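Local atomic coordinates of geranyltranstransferase (Enterococcus faecalis, PDB entry 3P8L), a protein that probably catalyses the condensation of isopentenyl diphosphate with geranyl diphosphate to give farnesyl diphosphate, with magnesium as cofactor. Residues L57-V62 against K67-Q72; D73-A78 against S133-G138; A63-E68 against A201-E206; F192-G197 against G209-F214; K23-F28 against S79-H84. All blocks are in the same frame, centred on the assembly; numbering follows the deposited sequence. Where two conformers were deposited one is given.

Five contacts tie together part of the all-helical isoprenoid synthase fold. Contact 1 closes the turn between helices 53-64 and 71-92, nested inside contact 5. Contacts 2 and 5 add the loop after helix 114-133 and helix 13-31 to helix 71-92, their centres about 10 Å apart. Contact 3, whose loop encloses contact 2, shares Lys67 and Glu68 with contact 1 (centres about 9 Å apart) and sets the end of helix 53-64 against the turn between helices 175-200 and 205-230, which pack in contact 4; the segments of contacts 3 and 4 alternate. Helices 71-92 and 205-230 take part through N-terminal and middle portions; in this family their aspartate-rich motifs lie near the C-terminal ends.

Contact 1: L57-V62 against K67-Q72; sequences LVLTTV and KEMETQ
Leu59 and Val62, on helix 53-64, receive the side chain of Met69 from the linker that leads into helix 71-92. This apolar part of the contact centres on the thioether. Met69 SD lies 3.8 Å from Leu59 CD2 and 3.9 Å from Val62 CG1, wedged between the two branched side chains. The chain bends at chi2 (-54°), which turns the sulfur and methyl back to the helix; Met69 CE is 3.1 Å from Leu59 O, a tight contact. A flexible, unbranched methionine suits this narrow place, while Leu59 also packs on Tyr74 and on His17 of helix 13-31.

The second apolar patch is made by a lysine. Lys67 lays its methylenes over Val62: the bend at chi3 keeps Lys67 CE beside Val62 CG1, at 3.8 Å, and chi4 then turns NZ away to its oxygens.

Polar links across the contact are slight: the backbone N of Lys67 gives a weak, nearly straight bond of 3.4 Å to Val62 O near the end of the helix. Within the linker they are much stronger. Lys67 NZ forms a salt bridge of 2.7 Å with Glu70 OE2, on that oxygen's anti lone pair, and donates to Glu68 O at 3.0 Å, with Asp73 as a longer, weak ionic partner.

Lys67 is buried, so these oxygens probably offset the cost of placing its ammonium there and stabilise its protonated form. Its aliphatic part seals against the helix, while its charged end bonds back to the linker just before and at Glu70, the N-cap of helix 71-92.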
# COMPACT_ATOMS: atom_id res chain seq x y z
N LEU A 57 -2.28 19.17 -8.48
CA LEU A 57 -1.21 19.85 -7.73
C LEU A 57 0.20 19.44 -8.15
O LEU A 57 1.05 20.31 -8.36
CB LEU A 57 -1.40 19.66 -6.22
CG LEU A 57 -2.49 20.51 -5.58
CD1 LEU A 57 -2.77 19.97 -4.19
CD2 LEU A 57 -2.10 21.99 -5.54
N VAL A 58 0.43 18.13 -8.30
CA VAL A 58 1.71 17.60 -8.78
C VAL A 58 2.12 18.29 -10.09
O VAL A 58 3.21 18.86 -10.18
CB VAL A 58 1.69 16.06 -9.00
CG1 VAL A 58 3.02 15.58 -9.58
CG2 VAL A 58 1.42 15.30 -7.70
N LEU A 59 1.22 18.25 -11.06
CA LEU A 59 1.49 18.74 -12.41
C LEU A 59 1.59 20.27 -12.50
O LEU A 59 2.44 20.81 -13.23
CB LEU A 59 0.44 18.21 -13.39
CG LEU A 59 0.41 16.67 -13.51
CD1 LEU A 59 -0.57 16.29 -14.57
CD2 LEU A 59 1.79 16.05 -13.83
N THR A 60 0.77 20.96 -11.72
CA THR A 60 0.80 22.40 -11.66
C THR A 60 2.15 22.87 -11.10
O THR A 60 2.71 23.87 -11.56
CB THR A 60 -0.40 22.95 -10.87
OG1 THR A 60 -1.61 22.45 -11.47
CG2 THR A 60 -0.44 24.47 -10.91
N THR A 61 2.67 22.12 -10.13
CA THR A 61 3.92 22.47 -9.46
C THR A 61 5.08 22.31 -10.45
O THR A 61 5.95 23.17 -10.51
CB THR A 61 4.11 21.65 -8.15
OG1 THR A 61 3.04 21.97 -7.26
CG2 THR A 61 5.43 21.96 -7.46
N VAL A 62 5.06 21.23 -11.23
CA VAL A 62 6.03 21.01 -12.30
C VAL A 62 5.95 22.14 -13.35
O VAL A 62 6.98 22.63 -13.84
CB VAL A 62 5.85 19.60 -12.94
CG1 VAL A 62 6.77 19.40 -14.15
CG2 VAL A 62 6.10 18.50 -11.91
N LYS A 67 9.13 23.19 -16.39
CA LYS A 67 9.64 21.93 -16.92
C LYS A 67 8.59 21.33 -17.84
O LYS A 67 7.40 21.38 -17.54
CB LYS A 67 9.96 20.97 -15.77
CG LYS A 67 10.37 19.58 -16.21
CD LYS A 67 10.60 18.68 -15.01
CE LYS A 67 9.87 17.36 -15.16
NZ LYS A 67 10.07 16.72 -16.48
N GLU A 68 9.02 20.77 -18.97
CA GLU A 68 8.09 20.08 -19.85
C GLU A 68 7.67 18.76 -19.20
O GLU A 68 8.51 18.05 -18.65
CB GLU A 68 8.71 19.83 -21.21
CG GLU A 68 7.70 19.44 -22.28
CD GLU A 68 8.34 19.06 -23.60
OE1 GLU A 68 7.60 19.01 -24.61
OE2 GLU A 68 9.56 18.81 -23.63
N MET A 69 6.37 18.46 -19.26
CA MET A 69 5.81 17.23 -18.71
C MET A 69 6.39 16.00 -19.37
O MET A 69 6.52 15.94 -20.59
CB MET A 69 4.28 17.18 -18.89
CG MET A 69 3.52 18.14 -18.05
SD MET A 69 3.86 18.06 -16.30
CE MET A 69 3.34 19.70 -15.97
N GLU A 70 6.77 15.03 -18.55
CA GLU A 70 7.22 13.73 -19.04
C GLU A 70 6.38 12.64 -18.40
O GLU A 70 5.72 12.88 -17.39
CB GLU A 70 8.68 13.50 -18.66
CG GLU A 70 9.66 14.53 -19.16
CD GLU A 70 11.06 14.20 -18.71
OE1 GLU A 70 11.64 13.25 -19.27
OE2 GLU A 70 11.56 14.86 -17.78
N THR A 71 6.43 11.45 -19.00
CA THR A 71 5.81 10.21 -18.50
C THR A 71 5.81 10.05 -16.97
O THR A 71 4.74 9.84 -16.36
CB THR A 71 6.47 8.98 -19.18
OG1 THR A 71 6.44 9.17 -20.60
CG2 THR A 71 5.74 7.69 -18.84
N GLN A 72 6.98 10.18 -16.35
CA GLN A 72 7.13 9.99 -14.89
C GLN A 72 6.35 10.98 -14.04
O GLN A 72 5.98 10.64 -12.90
CB GLN A 72 8.60 9.99 -14.45
CG GLN A 72 9.35 11.29 -14.73
CD GLN A 72 10.14 11.23 -16.02
OE1 GLN A 72 9.65 10.78 -17.06
NE2 GLN A 72 11.39 11.68 -15.96

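Contact 2: D73-A78 against S133-G138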
# COMPACT_ATOMS: atom_id res chain seq x y z
N ASP A 73 6.10 12.18 -14.56
CA ASP A 73 5.27 13.17 -13.88
C ASP A 73 3.83 12.67 -13.81
O ASP A 73 3.21 12.74 -12.76
CB ASP A 73 5.31 14.54 -14.55
CG ASP A 73 6.74 15.06 -14.75
OD1 ASP A 73 7.00 15.74 -15.76
OD2 ASP A 73 7.61 14.77 -13.91
N TYR A 74 3.33 12.15 -14.94
CA TYR A 74 1.99 11.57 -15.00
C TYR A 74 1.88 10.31 -14.17
O TYR A 74 0.83 10.08 -13.57
CB TYR A 74 1.56 11.29 -16.44
CG TYR A 74 1.50 12.53 -17.31
CD1 TYR A 74 0.52 13.50 -17.09
CD2 TYR A 74 2.42 12.73 -18.35
CE1 TYR A 74 0.46 14.66 -17.88
CE2 TYR A 74 2.38 13.88 -19.14
CZ TYR A 74 1.40 14.84 -18.90
OH TYR A 74 1.33 15.95 -19.67
N GLN A 75 2.95 9.51 -14.14
CA GLN A 75 3.02 8.31 -13.33
C GLN A 75 2.94 8.61 -11.84
O GLN A 75 2.17 7.95 -11.12
CB GLN A 75 4.26 7.47 -13.68
CG GLN A 75 4.11 6.80 -15.05
CD GLN A 75 5.35 6.09 -15.51
OE1 GLN A 75 6.47 6.55 -15.27
NE2 GLN A 75 5.17 4.97 -16.19
N VAL A 76 3.71 9.60 -11.37
CA VAL A 76 3.65 10.06 -9.98
C VAL A 76 2.26 10.61 -9.63
O VAL A 76 1.74 10.32 -8.55
CB VAL A 76 4.76 11.10 -9.65
CG1 VAL A 76 4.60 11.70 -8.23
CG2 VAL A 76 6.15 10.45 -9.73
N ALA A 77 1.69 11.41 -10.54
CA ALA A 77 0.37 11.99 -10.35
C ALA A 77 -0.69 10.87 -10.22
O ALA A 77 -1.55 10.95 -9.36
CB ALA A 77 0.01 12.96 -11.50
N ALA A 78 -0.56 9.84 -11.04
CA ALA A 78 -1.47 8.70 -11.07
C ALA A 78 -1.40 7.84 -9.80
O ALA A 78 -2.44 7.45 -9.25
CB ALA A 78 -1.21 7.87 -12.33
N SER A 133 6.98 2.17 -8.28
CA SER A 133 8.15 1.26 -8.37
C SER A 133 8.56 0.93 -9.81
O SER A 133 9.76 0.72 -10.10
CB SER A 133 7.89 -0.03 -7.57
OG SER A 133 7.13 -0.95 -8.32
N LEU A 134 7.57 0.90 -10.71
CA LEU A 134 7.79 0.63 -12.12
C LEU A 134 7.87 1.89 -13.00
O LEU A 134 7.93 1.79 -14.22
CB LEU A 134 6.68 -0.29 -12.65
CG LEU A 134 6.69 -1.73 -12.14
CD1 LEU A 134 5.34 -2.37 -12.37
CD2 LEU A 134 7.83 -2.56 -12.79
N SER A 135 7.83 3.07 -12.38
CA SER A 135 7.77 4.33 -13.13
C SER A 135 9.09 4.73 -13.81
O SER A 135 10.14 4.14 -13.54
CB SER A 135 7.29 5.47 -12.23
OG SER A 135 8.24 5.79 -11.24
N GLN A 136 9.04 5.74 -14.66
CA GLN A 136 10.21 6.22 -15.40
C GLN A 136 11.21 7.03 -14.56
O GLN A 136 12.14 7.60 -15.12
CB GLN A 136 9.74 7.07 -16.58
CG GLN A 136 10.36 6.68 -17.89
CD GLN A 136 9.49 5.71 -18.65
OE1 GLN A 136 8.82 6.09 -19.61
NE2 GLN A 136 9.49 4.46 -18.21
N LEU A 137 11.02 7.09 -13.25
CA LEU A 137 11.94 7.79 -12.35
C LEU A 137 13.26 7.07 -12.23
O LEU A 137 13.30 5.83 -12.27
CB LEU A 137 11.34 7.89 -10.94
CG LEU A 137 10.12 8.78 -10.72
CD1 LEU A 137 9.67 8.67 -9.29
CD2 LEU A 137 10.48 10.22 -11.08
N GLY A 138 14.34 7.83 -12.04
CA GLY A 138 15.64 7.26 -11.72
C GLY A 138 15.68 6.76 -10.29
O GLY A 138 14.86 7.17 -9.46
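Gln75 and Gln136 make this a helix-to-loop contact, in which the flank of helix 71-92 meets the connection between helices 114-133 and 139-153. The one hydrogen bond between the segments is side chain to backbone: backbone Gln136 N donates to Gln75 OE1 over 2.8 Å, with an angle of 162° at the hydrogen and the donor tilted 21° from the plane of the amide carbonyl. Glutamine has the length for this, its chain running extended beyond CG (chi2 173°) to lay the carbonyl against the turn. Gln75 OE1 also lies 3.3 Å from Ser135 CB. Small Ser135 lets the loop come close, and its hydroxyl is bonded to Leu132 O at the end of the preceding helix.

At the next residue, Val76, the contact becomes apolar. Val76 CG2 meets Leu137 CD1 at 4.0 Å, the two side chains crossing at about a right angle, and both also pack on Leu145 and Leu200. Gly138 then serves as N-cap of the next helix. On the other end of the loop, Ser133 O accepts a bond from Gln147 of the second subunit. The whole is a short interhelical loop bound to a neighbouring helix, part of the helical bundle of the isoprenoid synthase fold.

Contact 3: A63-E68 against A201-E206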
# COMPACT_ATOMS: atom_id res chain seq x y z
N ALA A 63 4.72 22.57 -13.67
CA ALA A 63 4.48 23.67 -14.61
C ALA A 63 5.05 25.00 -14.10
O ALA A 63 5.69 25.72 -14.86
CB ALA A 63 2.99 23.82 -14.92
N ALA A 64 4.82 25.28 -12.83
CA ALA A 64 5.38 26.45 -12.15
C ALA A 64 6.91 26.59 -12.29
O ALA A 64 7.41 27.71 -12.37
CB ALA A 64 4.97 26.46 -10.69
N PHE A 65 7.64 25.47 -12.32
CA PHE A 65 9.11 25.48 -12.49
C PHE A 65 9.56 25.31 -13.95
O PHE A 65 10.72 25.00 -14.21
CB PHE A 65 9.79 24.42 -11.61
CG PHE A 65 9.62 24.66 -10.14
CD1 PHE A 65 8.76 23.86 -9.40
CD2 PHE A 65 10.30 25.70 -9.50
CE1 PHE A 65 8.58 24.07 -8.05
CE2 PHE A 65 10.12 25.92 -8.14
CZ PHE A 65 9.25 25.11 -7.41
N GLN A 66 8.61 25.50 -14.86
CA GLN A 66 8.84 25.58 -16.30
C GLN A 66 9.52 24.36 -16.88
O GLN A 66 10.40 24.47 -17.74
CB GLN A 66 9.56 26.89 -16.66
CG GLN A 66 8.67 28.14 -16.53
CD GLN A 66 9.46 29.45 -16.50
OE1 GLN A 66 10.63 29.49 -16.84
NE2 GLN A 66 8.80 30.52 -16.08
N LYS A 67 9.13 23.19 -16.39
CA LYS A 67 9.64 21.93 -16.92
C LYS A 67 8.59 21.33 -17.84
O LYS A 67 7.40 21.38 -17.54
CB LYS A 67 9.96 20.97 -15.77
CG LYS A 67 10.37 19.58 -16.21
CD LYS A 67 10.60 18.68 -15.01
CE LYS A 67 9.87 17.36 -15.16
NZ LYS A 67 10.07 16.72 -16.48
N GLU A 68 9.02 20.77 -18.97
CA GLU A 68 8.09 20.08 -19.85
C GLU A 68 7.67 18.76 -19.20
O GLU A 68 8.51 18.05 -18.65
CB GLU A 68 8.71 19.83 -21.21
CG GLU A 68 7.70 19.44 -22.28
CD GLU A 68 8.34 19.06 -23.60
OE1 GLU A 68 7.60 19.01 -24.61
OE2 GLU A 68 9.56 18.81 -23.63
N ALA A 201 10.87 18.39 -10.53
CA ALA A 201 11.43 19.56 -11.18
C ALA A 201 12.89 19.86 -10.76
O ALA A 201 13.42 20.93 -11.08
CB ALA A 201 10.55 20.77 -10.92
N ASN A 202 13.49 18.92 -10.03
CA ASN A 202 14.88 19.02 -9.54
C ASN A 202 15.21 20.23 -8.68
O ASN A 202 16.30 20.79 -8.78
CB ASN A 202 15.88 18.90 -10.70
CG ASN A 202 16.76 17.68 -10.57
OD1 ASN A 202 16.67 16.75 -11.37
ND2 ASN A 202 17.62 17.67 -9.55
N GLN A 203 14.27 20.63 -7.83
CA GLN A 203 14.45 21.76 -6.93
C GLN A 203 15.27 21.39 -5.71
O GLN A 203 15.42 20.20 -5.38
CB GLN A 203 13.10 22.32 -6.52
CG GLN A 203 12.32 22.88 -7.70
CD GLN A 203 13.07 23.99 -8.42
OE1 GLN A 203 13.33 25.04 -7.86
NE2 GLN A 203 13.40 23.75 -9.68
N THR A 204 15.78 22.41 -5.02
CA THR A 204 16.66 22.18 -3.88
C THR A 204 15.83 21.87 -2.66
O THR A 204 14.60 22.06 -2.66
CB THR A 204 17.58 23.40 -3.57
OG1 THR A 204 16.78 24.54 -3.22
CG2 THR A 204 18.47 23.74 -4.78
N GLU A 205 16.51 21.40 -1.61
CA GLU A 205 15.92 21.10 -0.33
C GLU A 205 15.27 22.33 0.28
O GLU A 205 14.30 22.23 1.02
CB GLU A 205 17.00 20.56 0.62
CG GLU A 205 16.48 19.55 1.63
CD GLU A 205 15.79 18.35 0.97
OE1 GLU A 205 16.47 17.62 0.22
OE2 GLU A 205 14.58 18.14 1.22
N GLU A 206 15.81 23.50 -0.07
CA GLU A 206 15.31 24.77 0.42
C GLU A 206 13.95 25.09 -0.23
O GLU A 206 13.00 25.51 0.44
CB GLU A 206 16.34 25.87 0.11
CG GLU A 206 16.70 26.76 1.30
CD GLU A 206 15.80 27.98 1.45
OE1 GLU A 206 14.61 27.80 1.83
OE2 GLU A 206 16.27 29.11 1.21
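Phe65 offers one face of its ring to Gln203, and the glutamine, part of the Schellman motif that ends helix 175-200, lies flat upon it. Gln203 CG sits over the centre, 3.7 Å from the ring centroid and only 7° off the normal, a clear CH-pi contact. The amide continues over the rim, its plane 16° from that of the ring, so that Gln203 OE1 comes to 3.3 Å from Phe65 CE2. Ala201 CB approaches the same ring obliquely, and the ring of Phe287 meets it with planes at about 45°; Ile280 and Leu211 add further apolar packing.

In the Schellman motif Asn202, at positive phi, is the C-prime residue, and Gln203 N is bonded back to Gly198 O. In this helical fold the motif turns the chain towards helix 205-230, while Phe65 marks where helix 53-64 ends. Two helix ends are therefore packed against each other, and a large aromatic ring suits the place because it covers the buried junction between them.

Alanine is small enough for this turn: Ala201 CB stands 3.8 Å from Phe65 CB, and Lys67 CD lies 4.0 Å from Ala201 CA. The bend of Gln203 at chi2 (-59°) folds its amide back along the turn, where it is fixed in rotation: Gln203 NE2 donates to Ala201 O at 3.1 Å, from above the carbonyl plane.

Contact 4: F192-G197 against G209-F214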
# COMPACT_ATOMS: atom_id res chain seq x y z
N PHE A 192 2.60 15.84 0.10
CA PHE A 192 3.28 14.97 -0.86
C PHE A 192 3.18 15.52 -2.28
O PHE A 192 4.17 15.48 -3.01
CB PHE A 192 2.74 13.52 -0.85
CG PHE A 192 3.38 12.66 -1.91
CD1 PHE A 192 4.61 12.07 -1.68
CD2 PHE A 192 2.78 12.51 -3.17
CE1 PHE A 192 5.21 11.29 -2.66
CE2 PHE A 192 3.39 11.77 -4.16
CZ PHE A 192 4.62 11.15 -3.90
N ALA A 193 2.01 16.01 -2.69
CA ALA A 193 1.86 16.46 -4.08
C ALA A 193 2.87 17.58 -4.41
O ALA A 193 3.50 17.57 -5.47
CB ALA A 193 0.45 16.93 -4.36
N LEU A 194 3.01 18.54 -3.49
CA LEU A 194 3.95 19.67 -3.66
C LEU A 194 5.43 19.26 -3.61
O LEU A 194 6.23 19.69 -4.47
CB LEU A 194 3.64 20.78 -2.64
CG LEU A 194 2.62 21.87 -3.03
CD1 LEU A 194 3.20 22.78 -4.09
CD2 LEU A 194 1.25 21.32 -3.47
N ILE A 195 5.78 18.43 -2.62
CA ILE A 195 7.08 17.79 -2.51
C ILE A 195 7.44 17.06 -3.78
O ILE A 195 8.53 17.27 -4.33
CB ILE A 195 7.15 16.81 -1.29
CG1 ILE A 195 7.12 17.60 0.02
CG2 ILE A 195 8.38 15.90 -1.34
CD1 ILE A 195 7.15 16.73 1.24
N ALA A 196 6.53 16.21 -4.27
CA ALA A 196 6.77 15.47 -5.49
C ALA A 196 6.97 16.38 -6.70
O ALA A 196 7.84 16.11 -7.52
CB ALA A 196 5.65 14.46 -5.77
N GLY A 197 6.14 17.41 -6.82
CA GLY A 197 6.33 18.45 -7.84
C GLY A 197 7.75 19.03 -7.81
O GLY A 197 8.41 19.09 -8.84
N GLY A 209 11.23 22.51 0.80
CA GLY A 209 10.74 22.99 2.10
C GLY A 209 9.72 24.10 2.05
O GLY A 209 8.77 24.12 2.85
N LEU A 210 9.91 25.05 1.13
CA LEU A 210 8.94 26.12 0.90
C LEU A 210 7.65 25.61 0.21
O LEU A 210 6.54 26.03 0.56
CB LEU A 210 9.58 27.24 0.07
CG LEU A 210 10.59 28.16 0.78
CD1 LEU A 210 11.07 29.26 -0.17
CD2 LEU A 210 9.99 28.79 2.05
N LEU A 211 7.80 24.71 -0.76
CA LEU A 211 6.65 24.07 -1.43
C LEU A 211 5.77 23.33 -0.42
O LEU A 211 4.55 23.37 -0.51
CB LEU A 211 7.15 23.11 -2.50
CG LEU A 211 7.76 23.78 -3.73
CD1 LEU A 211 8.48 22.76 -4.59
CD2 LEU A 211 6.70 24.52 -4.51
N THR A 212 6.42 22.70 0.56
CA THR A 212 5.75 22.04 1.68
C THR A 212 4.89 22.98 2.52
O THR A 212 3.76 22.64 2.91
CB THR A 212 6.80 21.38 2.56
OG1 THR A 212 7.52 20.42 1.77
CG2 THR A 212 6.18 20.70 3.79
N GLN A 213 5.41 24.17 2.78
CA GLN A 213 4.70 25.18 3.53
C GLN A 213 3.51 25.67 2.74
O GLN A 213 2.41 25.87 3.30
CB GLN A 213 5.62 26.36 3.87
CG GLN A 213 6.61 26.10 5.01
CD GLN A 213 7.53 27.29 5.27
OE1 GLN A 213 7.07 28.40 5.53
NE2 GLN A 213 8.83 27.06 5.19
N PHE A 214 3.72 25.88 1.45
CA PHE A 214 2.61 26.21 0.55
C PHE A 214 1.48 25.18 0.64
O PHE A 214 0.32 25.54 0.76
CB PHE A 214 3.08 26.32 -0.91
CG PHE A 214 1.97 26.58 -1.87
CD1 PHE A 214 1.51 27.87 -2.10
CD2 PHE A 214 1.36 25.53 -2.56
CE1 PHE A 214 0.47 28.12 -3.00
CE2 PHE A 214 0.31 25.76 -3.45
CZ PHE A 214 -0.13 27.06 -3.68
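Leu194 packs against Leu211 and Phe214 in a helical hairpin: helices 175-200 and 205-230 follow each other in the chain as neighbours in the all-helical isoprenoid synthase bundle, and segments 192-197 and 209-214 run nearly antiparallel, at 152°, their axes 8.2 Å apart at closest. Such close axes bring Leu194 CB to 3.5 Å from Leu211 O. Its branched end then fills the groove beyond: Leu194 CD1 lies 3.9 Å from Leu211 CD2 and 3.6 Å from Phe214 CD2, which it approaches obliquely. Leucine and phenylalanine suit this place because it is buried, with Leu57 and Thr61 of helix 53-64 on one flank and Val276 and Leu277 of helix 259-283 on another.

Ile195, next in sequence, turns to the outer margin of the hairpin, where helix 139-153 touches it through Gln148. Its partner Thr212 suits this place because its hydroxyl is already satisfied by Ile208 O one turn back along its own helix, and can therefore lie against a hydrocarbon. At Gly197 there is no side chain, and Thr61 of helix 53-64 packs directly on its CA.

With its chi1 near -60°, Thr212 holds OG1 beside its backbone N, and Thr212 OG1 rests 3.3 Å from Ile195 CG1.

Contact 5: K23-F28 against S79-H84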
# COMPACT_ATOMS: atom_id res chain seq x y z
N LYS A 23 -5.53 8.22 -17.97
CA LYS A 23 -5.03 7.17 -18.87
C LYS A 23 -3.97 6.26 -18.22
O LYS A 23 -4.06 5.04 -18.31
CB LYS A 23 -4.50 7.78 -20.18
CG LYS A 23 -4.23 6.75 -21.27
CD LYS A 23 -3.42 7.34 -22.43
CE LYS A 23 -3.50 6.45 -23.66
NZ LYS A 23 -3.12 5.02 -23.39
N VAL A 24 -2.96 6.85 -17.56
CA VAL A 24 -1.96 6.04 -16.83
C VAL A 24 -2.64 5.11 -15.80
O VAL A 24 -2.34 3.91 -15.75
CB VAL A 24 -0.86 6.92 -16.20
CG1 VAL A 24 0.04 6.11 -15.25
CG2 VAL A 24 0.01 7.58 -17.33
N MET A 25 -3.58 5.66 -15.04
CA MET A 25 -4.29 4.93 -13.98
C MET A 25 -5.06 3.77 -14.59
O MET A 25 -4.89 2.62 -14.18
CB MET A 25 -5.27 5.84 -13.24
CG MET A 25 -4.64 6.86 -12.31
SD MET A 25 -5.89 7.90 -11.52
CE MET A 25 -6.41 6.81 -10.29
N VAL A 26 -5.87 4.08 -15.60
CA VAL A 26 -6.75 3.09 -16.23
C VAL A 26 -5.93 1.97 -16.91
O VAL A 26 -6.23 0.78 -16.71
CB VAL A 26 -7.77 3.78 -17.20
CG1 VAL A 26 -8.37 2.81 -18.19
CG2 VAL A 26 -8.85 4.52 -16.41
N ASP A 27 -4.90 2.36 -17.67
CA ASP A 27 -4.04 1.38 -18.34
C ASP A 27 -3.35 0.52 -17.32
O ASP A 27 -3.26 -0.67 -17.53
CB ASP A 27 -2.94 2.03 -19.19
CG ASP A 27 -3.48 2.75 -20.43
OD1 ASP A 27 -4.66 2.59 -20.76
OD2 ASP A 27 -2.72 3.48 -21.08
N PHE A 28 -2.85 1.13 -16.23
CA PHE A 28 -2.16 0.37 -15.20
C PHE A 28 -3.07 -0.66 -14.54
O PHE A 28 -2.65 -1.79 -14.35
CB PHE A 28 -1.50 1.25 -14.12
CG PHE A 28 -0.63 0.48 -13.20
CD1 PHE A 28 -1.07 0.11 -11.93
CD2 PHE A 28 0.61 0.03 -13.63
CE1 PHE A 28 -0.28 -0.65 -11.10
CE2 PHE A 28 1.42 -0.74 -12.80
CZ PHE A 28 0.97 -1.08 -11.53
N SER A 79 -0.17 7.59 -9.33
CA SER A 79 0.07 6.86 -8.08
C SER A 79 -0.60 7.56 -6.89
O SER A 79 -1.30 6.93 -6.09
CB SER A 79 1.57 6.71 -7.82
OG SER A 79 2.14 5.75 -8.70
N LEU A 80 -0.42 8.88 -6.81
CA LEU A 80 -1.07 9.67 -5.75
C LEU A 80 -2.61 9.63 -5.83
O LEU A 80 -3.30 9.45 -4.80
CB LEU A 80 -0.57 11.12 -5.79
CG LEU A 80 -1.14 12.11 -4.79
CD1 LEU A 80 -0.88 11.67 -3.37
CD2 LEU A 80 -0.58 13.54 -5.05
N GLU A 81 -3.15 9.76 -7.04
CA GLU A 81 -4.59 9.69 -7.22
C GLU A 81 -5.17 8.29 -6.91
O GLU A 81 -6.31 8.18 -6.45
CB GLU A 81 -5.01 10.21 -8.59
CG GLU A 81 -6.52 10.38 -8.78
CD GLU A 81 -7.18 11.42 -7.85
OE1 GLU A 81 -6.54 12.06 -6.98
OE2 GLU A 81 -8.39 11.59 -8.01
N MET A 82 -4.36 7.25 -7.12
CA MET A 82 -4.68 5.87 -6.72
C MET A 82 -4.82 5.72 -5.21
O MET A 82 -5.77 5.06 -4.73
CB MET A 82 -3.70 4.83 -7.33
CG MET A 82 -3.80 4.69 -8.91
SD MET A 82 -2.46 3.69 -9.65
CE MET A 82 -2.92 2.05 -9.08
N ILE A 83 -3.91 6.35 -4.46
CA ILE A 83 -3.95 6.39 -3.00
C ILE A 83 -5.24 7.10 -2.56
O ILE A 83 -5.98 6.58 -1.72
CB ILE A 83 -2.73 7.13 -2.37
CG1 ILE A 83 -1.42 6.38 -2.60
CG2 ILE A 83 -2.96 7.42 -0.89
CD1 ILE A 83 -1.24 5.13 -1.76
N HIS A 84 -5.47 8.29 -3.12
CA HIS A 84 -6.67 9.04 -2.85
C HIS A 84 -7.97 8.23 -3.10
O HIS A 84 -8.84 8.22 -2.25
CB HIS A 84 -6.71 10.30 -3.67
CG HIS A 84 -7.91 11.13 -3.39
ND1 HIS A 84 -8.22 11.57 -2.12
CD2 HIS A 84 -8.90 11.58 -4.20
CE1 HIS A 84 -9.33 12.28 -2.16
NE2 HIS A 84 -9.76 12.30 -3.41
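Glu81 is the first residue of segment 79-84 to meet helix 13-31, and it does so with its methylenes, against Met25. Helices 13-31 and 71-92 pack as neighbouring helices of the isoprenoid synthase fold; segments 23-28 and 79-84 cross at -71°, their axes 10.0 Å apart at closest, a spacing that long side chains bridge. Glu81 CG, placed anti to the backbone N (chi1 -171°), reaches within 3.7 Å of Met25 SD. A bend at chi2 then carries the carboxylate away from this greasy surface to Arg52, with which OE2 forms a salt bridge, so the buried acid is paired while its stem acts as hydrocarbon.

Met82 follows and supplies most of the remaining surface. It and Met25 slide past each other in opposite directions, Met25 CE coming 3.6 Å from Met82 CG. Unbranched, pliable methionines can interleave in this way between steeply crossed helices. Met25 also packs on Ile46 of helix 36-47 and on Ala78, whose small side chain fits beside it.

Further along helix 13-31, the side chain of Phe28, its ring stacked on Tyr32, crosses that of Met82 at about a right angle; the methyl comes to the ring obliquely, Met82 CE standing 3.9 Å from Phe28 CD1.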